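Local coordinates for carbonic anhydrase (Porphyridium purpureum, PDB 1DDZ), which probably catalyses the zinc-dependent, reversible hydration of carbon dioxide to hydrogencarbonate, as a beta-class carbonic anhydrase, at residues E19-A22 with K23-Q27; W46-E49 with M50-Q53; D86-A89 with G90-F93; A136-A139 with L140-R144; L401-N404 with W405-H408. One frame throughout, in Å; residues are numbered along the deposited sequence.

Contact 1 of 5, residues E19-A22 with K23-Q27; sequences ELEA and KLVAQ
V25 lies one helical turn beyond E21 and leans its beta-branched side chain back over that turn's backbone. CB of V25 sits 3.3 Å from E21 O, and CG2 follows on the same oxygen. With chi1 at 157°, CG1 is anti to the V25 backbone N and CG2 stays beside that N, so it is CG2 that faces the E21 side chain, 4.3 Å from E21 CG. E21 itself runs out nearly straight; its aliphatic part does the touching, and its carboxylate lies farther from V25 than CG does. Beneath both residues the V25 N to E21 O bond is short (2.9 Å) and almost straight at 172°.

L20 and L24 have the same spacing but face inward. Both put their branched ends against helix 426-447 and strand 476-481, L20 on L439 and V481, L24 on I436 and M478. K23 stretches out from the exposed side and bends at its last torsion.

A26 N bonds only weakly to A22 O, 3.1 Å away at a poor 129°, and Q27 N bonds to L24 O, three residues back, at 3.0 Å. The chemistry of this turn is thus amphipathic: L20 and L24 are buried, while E19 and K23 are exposed to solvent. Q27 adds side-chain amide bonds beyond the weak A26 N to A22 O bond, a weak one of 3.5 Å from NE2 to K23 O and another in which OE1 takes M33 N.

Contact 2 of 5, residues W46-E49 with M50-Q53; sequences WRQE and MLKQ
M50, one turn on from W46, lays its CG methylene over one face of the indole. CG is 3.6 Å from the centroid of the five-membered ring, a CH-pi contact, displaced toward the rim so that NE1 is the ring atom nearest to it. The sulfur continues past this point and sees the ring obliquely, 4.5 Å from SD to the same centroid, which makes a Met-aromatic contact. In W46, chi1 of 167° carries the indole beside the carbonyl carbon and chi2 of 71° turns its face to M50, while M50 folds twice beyond CB and curls back with CE near E49.

Among the polar contacts, Q53 NE2 donates to E49 OE1 over 3.2 Å. It comes from above the carboxylate plane, and the bond is bent, with an N-H...O angle of 139°. The other oxygen, E49 OE2, is 4.2 Å from K52 NZ, opposite charges close but beyond a salt bridge.

The backbone is regular alpha helix throughout, with M50 N to W46 O at 2.8 Å and Q53 N to E49 O at 3.0 Å.

This is the last part of helix 38-53. The R47 side chain finds its polar partners outside, NE on D472 O and NH1 in a salt bridge to E44, and W46 also rests on V333 and N340. Helix 57-62 packs on the helix through F57, against M50, and F58, which meets W46 edge to face and also touches L51.

Contact 3 of 5, residues D86-A89 with G90-F93; sequences DLPA and GEVF
E91 folds its carboxylate obliquely over the CB-CG-CD part of the P88 ring, with OE1 3.5 Å from P88 CD and OE2 3.5 Å from P88 CB. The two residues are the ends of a type II beta turn, with A89 and G90 at its corners, which carries the chain from helix 81-84 into an outer strand, 92-97, of the mixed five-stranded sheet. G90 occupies the third position with positive phi (80°), and at its backbone angles a CB would be jammed against A89 O, which by itself calls for glycine.

Next to the turn a second, apolar contact ties its two arms together. L87 crosses V92 at about a right angle, and L87 CD1 comes 3.8 Å from V92 CG2. The valine presents CG2 because that branch lies beside its own backbone N. Both side chains continue onto strand 69-74, L87 onto Y69 and V92 onto W71, so the arms are pinned to the neighbouring strand.

Just before the turn, D86 ends helix 81-84 in a Schellman motif, and its carboxylate makes a salt bridge to K303. The turn also comes near the zinc site of the other carbonic anhydrase region, with G90 close to the side chain of D330, a zinc ligand. E91 N closes the turn onto P88 O at 3.0 Å, approaching from 38° above the carbonyl plane.

Contact 4 of 5, residues A136-A139 with L140-R144; sequences AKAA and LGDSR
This is a buried local contact near the C-terminal end of helix 134-141, running into the loop that leaves it, within the first carbonic anhydrase region and close behind a zinc site. A136, the first residue here, lies about 4 Å, side chain to side chain, from the zinc ligand C133.

K137 O receives two donors: G141 N at 2.9 Å in the regular alpha pattern, and L140 N at 3.1 Å, which approaches from well above the carbonyl plane and adds a 3-10 step. D142 N makes only a weak bond to A138 O. The D142 carboxylate then turns back over the helix: chi1 of -57° and chi2 of -83° together bring OD2 to 3.2 Å from A138 CA and 3.9 Å from A138 CB. That oxygen's main partner is charged: R239 of the second subunit, in a salt bridge.

A138 and A139 pack on L152 and I155 of helix 147-161, while A136 meets L176 and I180 of helix 172-193. L140 touches both helices, at R159 and L179, and L256 of the second subunit as well, so this helix end lies between two helices of its own chain and the dimer partner.

Contact 5 of 5, residues L401-N404 with W405-H408; sequences LIDN and WLRH
W405 N and L406 N reach back four residues, to L401 O (3.3 Å) and I402 O (3.0 Å), whereas R407 N settles three back on N404 O from far above the carbonyl plane, a tightening between helices 402-405 and 407-414.

I402 and L406 pack their branched ends obliquely, I402 CG1 3.8 Å from L406 CD1. I402 keeps CG1 anti to its backbone N (chi1 -178°), and its CD1 lies near both L406 and W405. L406 CD1 is also 3.9 Å from D403 OD1, an oxygen held by Y119 OH; OD2 takes L399 N and S397 OG.

A water links D403 O (2.9 Å) to R407 NH1 (2.8 Å). The remaining nitrogens of that guanidinium go to the second subunit, NE to A447 O and NH2 to D486. H408 ND1 donates to W405 O at 3.3 Å, nearly in its ring plane, which helps orient the imidazole as it meets H358 of the second subunit edge to face.

The contact borders the second zinc site, the L406 side chain about 9 Å from the metal. W405 NE1 bonds to I352 O, just past strand 346-351, while helix 107-119 of the other carbonic anhydrase region lies against L401, I402 and W405, and helix 195-202 meets L401.

The five contacts follow one another along the chain, none touching another. Contacts 1 and 2 belong to successive helices, 12-25 and 38-53, with centres 30 Å apart, and both pack against later parts of the chain, near strand 476-481 and V333. Contacts 3 and 4 share the first carbonic anhydrase region, on opposite sides of the chain's centre, with centres 32 Å apart; contact 3 leads into an outer strand of its sheet. Contact 5 lies in the second region, yet its nearest atoms are about 7 Å from those of contact 3, so the two regions come close together. Contacts 4 and 5 both touch the second subunit, contact 4 near the first zinc site and contact 5 near the second.

Contact 1 of 5, residues E19-A22 with K23-Q27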
loop_
_atom_site.group_PDB
_atom_site.type_symbol
_atom_site.label_atom_id
_atom_site.label_comp_id
_atom_site.label_asym_id
_atom_site.label_seq_id
_atom_site.Cartn_x
_atom_site.Cartn_y
_atom_site.Cartn_z
ATOM N N GLU A 19 12.371 -18.238 -22.030
ATOM C CA GLU A 19 11.988 -18.567 -23.398
ATOM C C GLU A 19 11.254 -17.379 -24.068
ATOM O O GLU A 19 11.520 -17.041 -25.217
ATOM C CB GLU A 19 11.067 -19.771 -23.337
ATOM C CG GLU A 19 11.026 -20.647 -24.542
ATOM C CD GLU A 19 10.410 -22.003 -24.205
ATOM O OE1 GLU A 19 9.390 -22.373 -24.831
ATOM O OE2 GLU A 19 10.939 -22.696 -23.303
ATOM N N LEU A 20 10.343 -16.738 -23.331
ATOM C CA LEU A 20 9.600 -15.597 -23.848
ATOM C C LEU A 20 10.520 -14.392 -24.072
ATOM O O LEU A 20 10.364 -13.631 -25.004
ATOM C CB LEU A 20 8.474 -15.227 -22.885
ATOM C CG LEU A 20 7.301 -16.194 -22.821
ATOM C CD1 LEU A 20 6.257 -15.653 -21.863
ATOM C CD2 LEU A 20 6.715 -16.383 -24.206
ATOM N N GLU A 21 11.495 -14.218 -23.212
ATOM C CA GLU A 21 12.412 -13.107 -23.371
ATOM C C GLU A 21 13.229 -13.259 -24.663
ATOM O O GLU A 21 13.432 -12.288 -25.400
ATOM C CB GLU A 21 13.345 -13.006 -22.172
ATOM C CG GLU A 21 14.225 -11.812 -22.277
ATOM C CD GLU A 21 15.209 -11.743 -21.156
ATOM O OE1 GLU A 21 16.404 -11.517 -21.458
ATOM O OE2 GLU A 21 14.797 -11.911 -19.979
ATOM N N ALA A 22 13.676 -14.478 -24.940
ATOM C CA ALA A 22 14.444 -14.769 -26.155
ATOM C C ALA A 22 13.594 -14.454 -27.389
ATOM O O ALA A 22 14.033 -13.803 -28.336
ATOM C CB ALA A 22 14.857 -16.222 -26.169
ATOM N N LYS A 23 12.336 -14.861 -27.340
ATOM C CA LYS A 23 11.428 -14.607 -28.447
ATOM C C LYS A 23 11.248 -13.100 -28.672
ATOM O O LYS A 23 11.243 -12.628 -29.809
ATOM C CB LYS A 23 10.086 -15.311 -28.196
ATOM C CG LYS A 23 9.010 -14.999 -29.216
ATOM C CD LYS A 23 7.726 -15.787 -28.955
ATOM C CE LYS A 23 6.523 -15.103 -29.611
ATOM N NZ LYS A 23 6.266 -13.763 -28.986
ATOM N N LEU A 24 11.165 -12.334 -27.593
ATOM C CA LEU A 24 10.984 -10.883 -27.715
ATOM C C LEU A 24 12.232 -10.195 -28.272
ATOM O O LEU A 24 12.169 -9.416 -29.216
ATOM C CB LEU A 24 10.615 -10.284 -26.349
ATOM C CG LEU A 24 10.781 -8.779 -26.115
ATOM C CD1 LEU A 24 9.989 -7.977 -27.157
ATOM C CD2 LEU A 24 10.314 -8.447 -24.706
ATOM N N VAL A 25 13.363 -10.507 -27.651
ATOM C CA VAL A 25 14.667 -9.964 -27.982
ATOM C C VAL A 25 15.145 -10.257 -29.419
ATOM O O VAL A 25 15.999 -9.553 -29.952
ATOM C CB VAL A 25 15.655 -10.433 -26.908
ATOM C CG1 VAL A 25 17.051 -10.427 -27.402
ATOM C CG2 VAL A 25 15.510 -9.547 -25.695
ATOM N N ALA A 26 14.545 -11.256 -30.057
ATOM C CA ALA A 26 14.892 -11.600 -31.428
ATOM C C ALA A 26 14.210 -10.661 -32.445
ATOM O O ALA A 26 14.501 -10.731 -33.634
ATOM C CB ALA A 26 14.513 -13.043 -31.711
ATOM N N GLN A 27 13.264 -9.843 -31.984
ATOM C CA GLN A 27 12.545 -8.893 -32.834
ATOM C C GLN A 27 13.030 -7.514 -32.412
ATOM O O GLN A 27 13.268 -7.263 -31.233
ATOM C CB GLN A 27 11.029 -9.023 -32.617
ATOM C CG GLN A 27 10.498 -10.422 -32.900
ATOM C CD GLN A 27 9.010 -10.566 -32.616
ATOM O OE1 GLN A 27 8.166 -10.399 -33.511
ATOM N NE2 GLN A 27 8.680 -10.869 -31.371
#

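Contact 2 of 5, residues W46-E49 with M50-Q53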
loop_
_atom_site.group_PDB
_atom_site.type_symbol
_atom_site.label_atom_id
_atom_site.label_comp_id
_atom_site.label_asym_id
_atom_site.label_seq_id
_atom_site.Cartn_x
_atom_site.Cartn_y
_atom_site.Cartn_z
ATOM N N TRP A 46 -10.778 -4.008 -35.992
ATOM C CA TRP A 46 -11.046 -2.669 -35.489
ATOM C C TRP A 46 -10.246 -1.624 -36.260
ATOM O O TRP A 46 -10.811 -0.629 -36.718
ATOM C CB TRP A 46 -10.711 -2.598 -33.998
ATOM C CG TRP A 46 -10.661 -1.210 -33.455
ATOM C CD1 TRP A 46 -11.715 -0.381 -33.251
ATOM C CD2 TRP A 46 -9.493 -0.492 -33.030
ATOM N NE1 TRP A 46 -11.283 0.813 -32.719
ATOM C CE2 TRP A 46 -9.920 0.771 -32.571
ATOM C CE3 TRP A 46 -8.121 -0.793 -32.990
ATOM C CZ2 TRP A 46 -9.033 1.731 -32.074
ATOM C CZ3 TRP A 46 -7.243 0.162 -32.500
ATOM C CH2 TRP A 46 -7.700 1.406 -32.050
ATOM N N ARG A 47 -8.935 -1.838 -36.390
ATOM C CA ARG A 47 -8.068 -0.909 -37.115
ATOM C C ARG A 47 -8.588 -0.699 -38.525
ATOM O O ARG A 47 -8.647 0.429 -39.007
ATOM C CB ARG A 47 -6.645 -1.446 -37.218
ATOM C CG ARG A 47 -5.966 -1.716 -35.912
ATOM C CD ARG A 47 -4.608 -2.312 -36.169
ATOM N NE ARG A 47 -3.762 -1.346 -36.858
ATOM C CZ ARG A 47 -3.356 -1.438 -38.122
ATOM N NH1 ARG A 47 -3.712 -2.471 -38.873
ATOM N NH2 ARG A 47 -2.601 -0.477 -38.637
ATOM N N GLN A 48 -8.963 -1.793 -39.179
ATOM C CA GLN A 48 -9.473 -1.721 -40.535
ATOM C C GLN A 48 -10.733 -0.897 -40.598
ATOM O O GLN A 48 -10.813 0.043 -41.366
ATOM C CB GLN A 48 -9.710 -3.116 -41.109
ATOM C CG GLN A 48 -8.424 -3.792 -41.553
ATOM C CD GLN A 48 -7.448 -2.823 -42.216
ATOM O OE1 GLN A 48 -6.315 -2.652 -41.759
ATOM N NE2 GLN A 48 -7.892 -2.162 -43.267
ATOM N N GLU A 49 -11.704 -1.222 -39.755
ATOM C CA GLU A 49 -12.951 -0.482 -39.727
ATOM C C GLU A 49 -12.705 1.000 -39.446
ATOM O O GLU A 49 -13.324 1.862 -40.062
ATOM C CB GLU A 49 -13.911 -1.080 -38.698
ATOM C CG GLU A 49 -15.321 -0.479 -38.729
ATOM C CD GLU A 49 -15.904 -0.385 -40.144
ATOM O OE1 GLU A 49 -16.004 0.749 -40.673
ATOM O OE2 GLU A 49 -16.253 -1.442 -40.731
ATOM N N MET A 50 -11.772 1.300 -38.552
ATOM C CA MET A 50 -11.450 2.688 -38.220
ATOM C C MET A 50 -10.850 3.423 -39.405
ATOM O O MET A 50 -11.253 4.532 -39.728
ATOM C CB MET A 50 -10.483 2.753 -37.035
ATOM C CG MET A 50 -11.081 2.292 -35.708
ATOM S SD MET A 50 -12.584 3.213 -35.284
ATOM C CE MET A 50 -13.875 2.041 -35.856
ATOM N N LEU A 51 -9.875 2.804 -40.052
ATOM C CA LEU A 51 -9.237 3.400 -41.215
ATOM C C LEU A 51 -10.223 3.587 -42.363
ATOM O O LEU A 51 -10.182 4.593 -43.065
ATOM C CB LEU A 51 -8.055 2.548 -41.652
ATOM C CG LEU A 51 -6.899 2.746 -40.681
ATOM C CD1 LEU A 51 -5.882 1.633 -40.811
ATOM C CD2 LEU A 51 -6.283 4.111 -40.916
ATOM N N LYS A 52 -11.136 2.638 -42.514
ATOM C CA LYS A 52 -12.151 2.683 -43.555
ATOM C C LYS A 52 -13.120 3.837 -43.341
ATOM O O LYS A 52 -13.588 4.434 -44.305
ATOM C CB LYS A 52 -12.912 1.361 -43.576
ATOM C CG LYS A 52 -14.089 1.282 -44.528
ATOM C CD LYS A 52 -14.741 -0.091 -44.382
ATOM C CE LYS A 52 -16.021 -0.238 -45.195
ATOM N NZ LYS A 52 -16.688 -1.553 -44.902
ATOM N N GLN A 53 -13.447 4.127 -42.083
ATOM C CA GLN A 53 -14.368 5.221 -41.749
ATOM C C GLN A 53 -13.643 6.540 -41.814
ATOM O O GLN A 53 -14.210 7.560 -42.197
ATOM C CB GLN A 53 -14.920 5.079 -40.325
ATOM C CG GLN A 53 -15.934 3.958 -40.107
ATOM C CD GLN A 53 -16.348 3.814 -38.640
ATOM O OE1 GLN A 53 -16.089 4.697 -37.812
ATOM N NE2 GLN A 53 -16.988 2.694 -38.315
#

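Contact 3 of 5, residues D86-A89 with G90-F93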
loop_
_atom_site.group_PDB
_atom_site.type_symbol
_atom_site.label_atom_id
_atom_site.label_comp_id
_atom_site.label_asym_id
_atom_site.label_seq_id
_atom_site.Cartn_x
_atom_site.Cartn_y
_atom_site.Cartn_z
ATOM N N ASP A 86 -17.450 13.276 -23.392
ATOM C CA ASP A 86 -17.513 13.717 -24.789
ATOM C C ASP A 86 -16.152 14.277 -25.220
ATOM O O ASP A 86 -16.075 15.341 -25.840
ATOM C CB ASP A 86 -18.599 14.781 -24.974
ATOM C CG ASP A 86 -19.027 14.937 -26.420
ATOM O OD1 ASP A 86 -18.960 13.941 -27.176
ATOM O OD2 ASP A 86 -19.455 16.048 -26.799
ATOM N N LEU A 87 -15.082 13.566 -24.863
ATOM C CA LEU A 87 -13.703 13.963 -25.187
ATOM C C LEU A 87 -12.970 12.876 -25.961
ATOM O O LEU A 87 -13.297 11.689 -25.859
ATOM C CB LEU A 87 -12.888 14.245 -23.914
ATOM C CG LEU A 87 -13.090 15.554 -23.169
ATOM C CD1 LEU A 87 -12.202 15.559 -21.921
ATOM C CD2 LEU A 87 -12.759 16.726 -24.085
ATOM N N PRO A 88 -11.972 13.274 -26.766
ATOM C CA PRO A 88 -11.180 12.317 -27.546
ATOM C C PRO A 88 -10.416 11.380 -26.588
ATOM O O PRO A 88 -10.092 11.756 -25.455
ATOM C CB PRO A 88 -10.201 13.235 -28.295
ATOM C CG PRO A 88 -11.010 14.497 -28.484
ATOM C CD PRO A 88 -11.643 14.667 -27.138
ATOM N N ALA A 89 -10.171 10.154 -27.024
ATOM C CA ALA A 89 -9.432 9.201 -26.216
ATOM C C ALA A 89 -8.088 9.865 -25.890
ATOM O O ALA A 89 -7.623 10.739 -26.633
ATOM C CB ALA A 89 -9.225 7.931 -27.011
ATOM N N GLY A 90 -7.510 9.549 -24.741
ATOM C CA GLY A 90 -6.245 10.155 -24.392
ATOM C C GLY A 90 -6.382 11.551 -23.834
ATOM O O GLY A 90 -5.433 12.119 -23.297
ATOM N N GLU A 91 -7.548 12.155 -23.971
ATOM C CA GLU A 91 -7.688 13.480 -23.395
ATOM C C GLU A 91 -8.028 13.398 -21.908
ATOM O O GLU A 91 -8.081 14.405 -21.206
ATOM C CB GLU A 91 -8.677 14.332 -24.166
ATOM C CG GLU A 91 -8.052 15.640 -24.592
ATOM C CD GLU A 91 -8.256 15.929 -26.057
ATOM O OE1 GLU A 91 -9.041 16.840 -26.355
ATOM O OE2 GLU A 91 -7.637 15.252 -26.904
ATOM N N VAL A 92 -8.196 12.177 -21.417
ATOM C CA VAL A 92 -8.473 11.950 -20.011
ATOM C C VAL A 92 -7.472 10.933 -19.472
ATOM O O VAL A 92 -7.350 9.857 -20.017
ATOM C CB VAL A 92 -9.880 11.393 -19.796
ATOM C CG1 VAL A 92 -10.171 11.277 -18.293
ATOM C CG2 VAL A 92 -10.903 12.305 -20.456
ATOM N N PHE A 93 -6.748 11.305 -18.418
ATOM C CA PHE A 93 -5.768 10.431 -17.758
ATOM C C PHE A 93 -6.590 9.563 -16.789
ATOM O O PHE A 93 -7.193 10.082 -15.854
ATOM C CB PHE A 93 -4.788 11.298 -16.988
ATOM C CG PHE A 93 -3.510 10.617 -16.649
ATOM C CD1 PHE A 93 -2.655 10.179 -17.652
ATOM C CD2 PHE A 93 -3.134 10.443 -15.316
ATOM C CE1 PHE A 93 -1.454 9.584 -17.327
ATOM C CE2 PHE A 93 -1.927 9.846 -14.993
ATOM C CZ PHE A 93 -1.091 9.419 -15.994
#

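Contact 4 of 5, residues A136-A139 with L140-R144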
loop_
_atom_site.group_PDB
_atom_site.type_symbol
_atom_site.label_atom_id
_atom_site.label_comp_id
_atom_site.label_asym_id
_atom_site.label_seq_id
_atom_site.Cartn_x
_atom_site.Cartn_y
_atom_site.Cartn_z
ATOM N N ALA A 136 -18.831 -2.088 -4.284
ATOM C CA ALA A 136 -19.634 -1.548 -3.192
ATOM C C ALA A 136 -20.631 -2.593 -2.714
ATOM O O ALA A 136 -20.868 -2.743 -1.522
ATOM C CB ALA A 136 -20.358 -0.297 -3.662
ATOM N N LYS A 137 -21.182 -3.337 -3.662
ATOM C CA LYS A 137 -22.163 -4.381 -3.392
ATOM C C LYS A 137 -21.570 -5.526 -2.578
ATOM O O LYS A 137 -22.172 -5.992 -1.605
ATOM C CB LYS A 137 -22.707 -4.881 -4.721
ATOM C CG LYS A 137 -23.923 -5.733 -4.640
ATOM C CD LYS A 137 -24.419 -6.043 -6.041
ATOM C CE LYS A 137 -25.466 -7.125 -6.004
ATOM N NZ LYS A 137 -26.118 -7.341 -7.328
ATOM N N ALA A 138 -20.364 -5.938 -2.942
ATOM C CA ALA A 138 -19.673 -7.013 -2.247
ATOM C C ALA A 138 -19.406 -6.618 -0.805
ATOM O O ALA A 138 -19.514 -7.448 0.090
ATOM C CB ALA A 138 -18.367 -7.333 -2.950
ATOM N N ALA A 139 -19.098 -5.342 -0.583
ATOM C CA ALA A 139 -18.815 -4.826 0.755
ATOM C C ALA A 139 -20.003 -4.989 1.729
ATOM O O ALA A 139 -19.817 -5.072 2.938
ATOM C CB ALA A 139 -18.397 -3.347 0.662
ATOM N N LEU A 140 -21.222 -4.969 1.198
ATOM C CA LEU A 140 -22.434 -5.096 2.010
ATOM C C LEU A 140 -22.981 -6.518 2.041
ATOM O O LEU A 140 -23.412 -7.009 3.081
ATOM C CB LEU A 140 -23.556 -4.185 1.468
ATOM C CG LEU A 140 -23.557 -2.648 1.583
ATOM C CD1 LEU A 140 -24.849 -2.054 0.976
ATOM C CD2 LEU A 140 -23.457 -2.241 3.025
ATOM N N GLY A 141 -22.972 -7.192 0.900
ATOM C CA GLY A 141 -23.566 -8.509 0.873
ATOM C C GLY A 141 -22.750 -9.771 0.772
ATOM O O GLY A 141 -23.323 -10.822 0.528
ATOM N N ASP A 142 -21.442 -9.705 0.967
ATOM C CA ASP A 142 -20.623 -10.912 0.857
ATOM C C ASP A 142 -19.543 -10.831 1.889
ATOM O O ASP A 142 -19.082 -9.742 2.190
ATOM C CB ASP A 142 -19.969 -11.013 -0.528
ATOM C CG ASP A 142 -20.978 -10.980 -1.653
ATOM O OD1 ASP A 142 -21.561 -12.047 -1.977
ATOM O OD2 ASP A 142 -21.198 -9.875 -2.201
ATOM N N SER A 143 -19.147 -11.968 2.446
ATOM C CA SER A 143 -18.090 -11.966 3.441
ATOM C C SER A 143 -17.104 -13.100 3.173
ATOM O O SER A 143 -17.280 -13.859 2.213
ATOM C CB SER A 143 -18.666 -12.040 4.856
ATOM O OG SER A 143 -19.445 -13.209 5.016
ATOM N N ARG A 144 -16.040 -13.170 3.967
ATOM C CA ARG A 144 -15.037 -14.211 3.805
ATOM C C ARG A 144 -14.462 -14.174 2.377
ATOM O O ARG A 144 -14.284 -15.218 1.753
ATOM C CB ARG A 144 -15.681 -15.579 4.077
ATOM C CG ARG A 144 -16.163 -15.787 5.516
ATOM C CD ARG A 144 -16.987 -17.069 5.680
ATOM N NE ARG A 144 -18.344 -16.908 5.148
ATOM C CZ ARG A 144 -18.988 -17.816 4.412
ATOM N NH1 ARG A 144 -18.405 -18.971 4.107
ATOM N NH2 ARG A 144 -20.220 -17.566 3.967
#

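Contact 5 of 5, residues L401-N404 with W405-H408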
loop_
_atom_site.group_PDB
_atom_site.type_symbol
_atom_site.label_atom_id
_atom_site.label_comp_id
_atom_site.label_asym_id
_atom_site.label_seq_id
_atom_site.Cartn_x
_atom_site.Cartn_y
_atom_site.Cartn_z
ATOM N N LEU A 401 5.989 10.397 -4.285
ATOM C CA LEU A 401 5.106 9.288 -4.582
ATOM C C LEU A 401 5.307 8.683 -5.962
ATOM O O LEU A 401 5.514 7.478 -6.086
ATOM C CB LEU A 401 3.647 9.693 -4.318
ATOM C CG LEU A 401 3.626 10.188 -2.863
ATOM C CD1 LEU A 401 2.956 11.516 -2.736
ATOM C CD2 LEU A 401 3.049 9.181 -1.925
ATOM N N ILE A 402 5.311 9.519 -6.993
ATOM C CA ILE A 402 5.462 9.015 -8.337
ATOM C C ILE A 402 6.856 8.465 -8.610
ATOM O O ILE A 402 6.986 7.365 -9.144
ATOM C CB ILE A 402 5.056 10.068 -9.393
ATOM C CG1 ILE A 402 5.177 9.482 -10.793
ATOM C CG2 ILE A 402 5.896 11.335 -9.275
ATOM C CD1 ILE A 402 4.268 8.357 -11.059
ATOM N N ASP A 403 7.894 9.131 -8.115
ATOM C CA ASP A 403 9.239 8.653 -8.407
ATOM C C ASP A 403 9.718 7.420 -7.654
ATOM O O ASP A 403 10.592 6.708 -8.136
ATOM C CB ASP A 403 10.238 9.810 -8.441
ATOM C CG ASP A 403 9.831 10.889 -9.469
ATOM O OD1 ASP A 403 9.461 10.550 -10.619
ATOM O OD2 ASP A 403 9.831 12.086 -9.124
ATOM N N ASN A 404 9.103 7.112 -6.509
ATOM C CA ASN A 404 9.451 5.876 -5.793
ATOM C C ASN A 404 8.697 4.711 -6.443
ATOM O O ASN A 404 9.218 3.606 -6.612
ATOM C CB ASN A 404 9.197 6.013 -4.299
ATOM C CG ASN A 404 10.227 6.893 -3.650
ATOM O OD1 ASN A 404 11.421 6.727 -3.886
ATOM N ND2 ASN A 404 9.777 7.913 -2.912
ATOM N N TRP A 405 7.474 4.984 -6.872
ATOM C CA TRP A 405 6.685 4.005 -7.622
ATOM C C TRP A 405 7.480 3.587 -8.925
ATOM O O TRP A 405 7.647 2.400 -9.210
ATOM C CB TRP A 405 5.344 4.655 -7.988
ATOM C CG TRP A 405 4.488 3.925 -8.989
ATOM C CD1 TRP A 405 4.431 4.153 -10.332
ATOM C CD2 TRP A 405 3.522 2.895 -8.717
ATOM N NE1 TRP A 405 3.493 3.328 -10.913
ATOM C CE2 TRP A 405 2.919 2.552 -9.946
ATOM C CE3 TRP A 405 3.104 2.236 -7.560
ATOM C CZ2 TRP A 405 1.921 1.585 -10.045
ATOM C CZ3 TRP A 405 2.109 1.276 -7.665
ATOM C CH2 TRP A 405 1.531 0.961 -8.894
ATOM N N LEU A 406 7.994 4.573 -9.666
ATOM C CA LEU A 406 8.733 4.335 -10.911
ATOM C C LEU A 406 10.059 3.591 -10.776
ATOM O O LEU A 406 10.565 3.035 -11.765
ATOM C CB LEU A 406 8.936 5.652 -11.687
ATOM C CG LEU A 406 7.654 6.317 -12.212
ATOM C CD1 LEU A 406 7.922 7.692 -12.798
ATOM C CD2 LEU A 406 7.017 5.445 -13.234
ATOM N N ARG A 407 10.591 3.512 -9.556
ATOM C CA ARG A 407 11.847 2.798 -9.316
ATOM C C ARG A 407 11.764 1.345 -9.773
ATOM O O ARG A 407 12.777 0.709 -10.059
ATOM C CB ARG A 407 12.269 2.883 -7.856
ATOM C CG ARG A 407 12.986 4.158 -7.507
ATOM C CD ARG A 407 14.138 4.313 -8.444
ATOM N NE ARG A 407 15.087 5.330 -8.038
ATOM C CZ ARG A 407 15.435 6.379 -8.784
ATOM N NH1 ARG A 407 14.894 6.567 -9.986
ATOM N NH2 ARG A 407 16.382 7.209 -8.341
ATOM N N HIS A 408 10.547 0.832 -9.884
ATOM C CA HIS A 408 10.343 -0.521 -10.342
ATOM C C HIS A 408 10.737 -0.674 -11.820
ATOM O O HIS A 408 11.230 -1.739 -12.234
ATOM C CB HIS A 408 8.892 -0.931 -10.121
ATOM C CG HIS A 408 8.601 -1.339 -8.711
ATOM N ND1 HIS A 408 7.900 -0.540 -7.834
ATOM C CD2 HIS A 408 8.976 -2.431 -8.007
ATOM C CE1 HIS A 408 7.868 -1.121 -6.647
ATOM N NE2 HIS A 408 8.517 -2.269 -6.726
HETATM O O HOH W 1 12.155 5.973 -10.483
#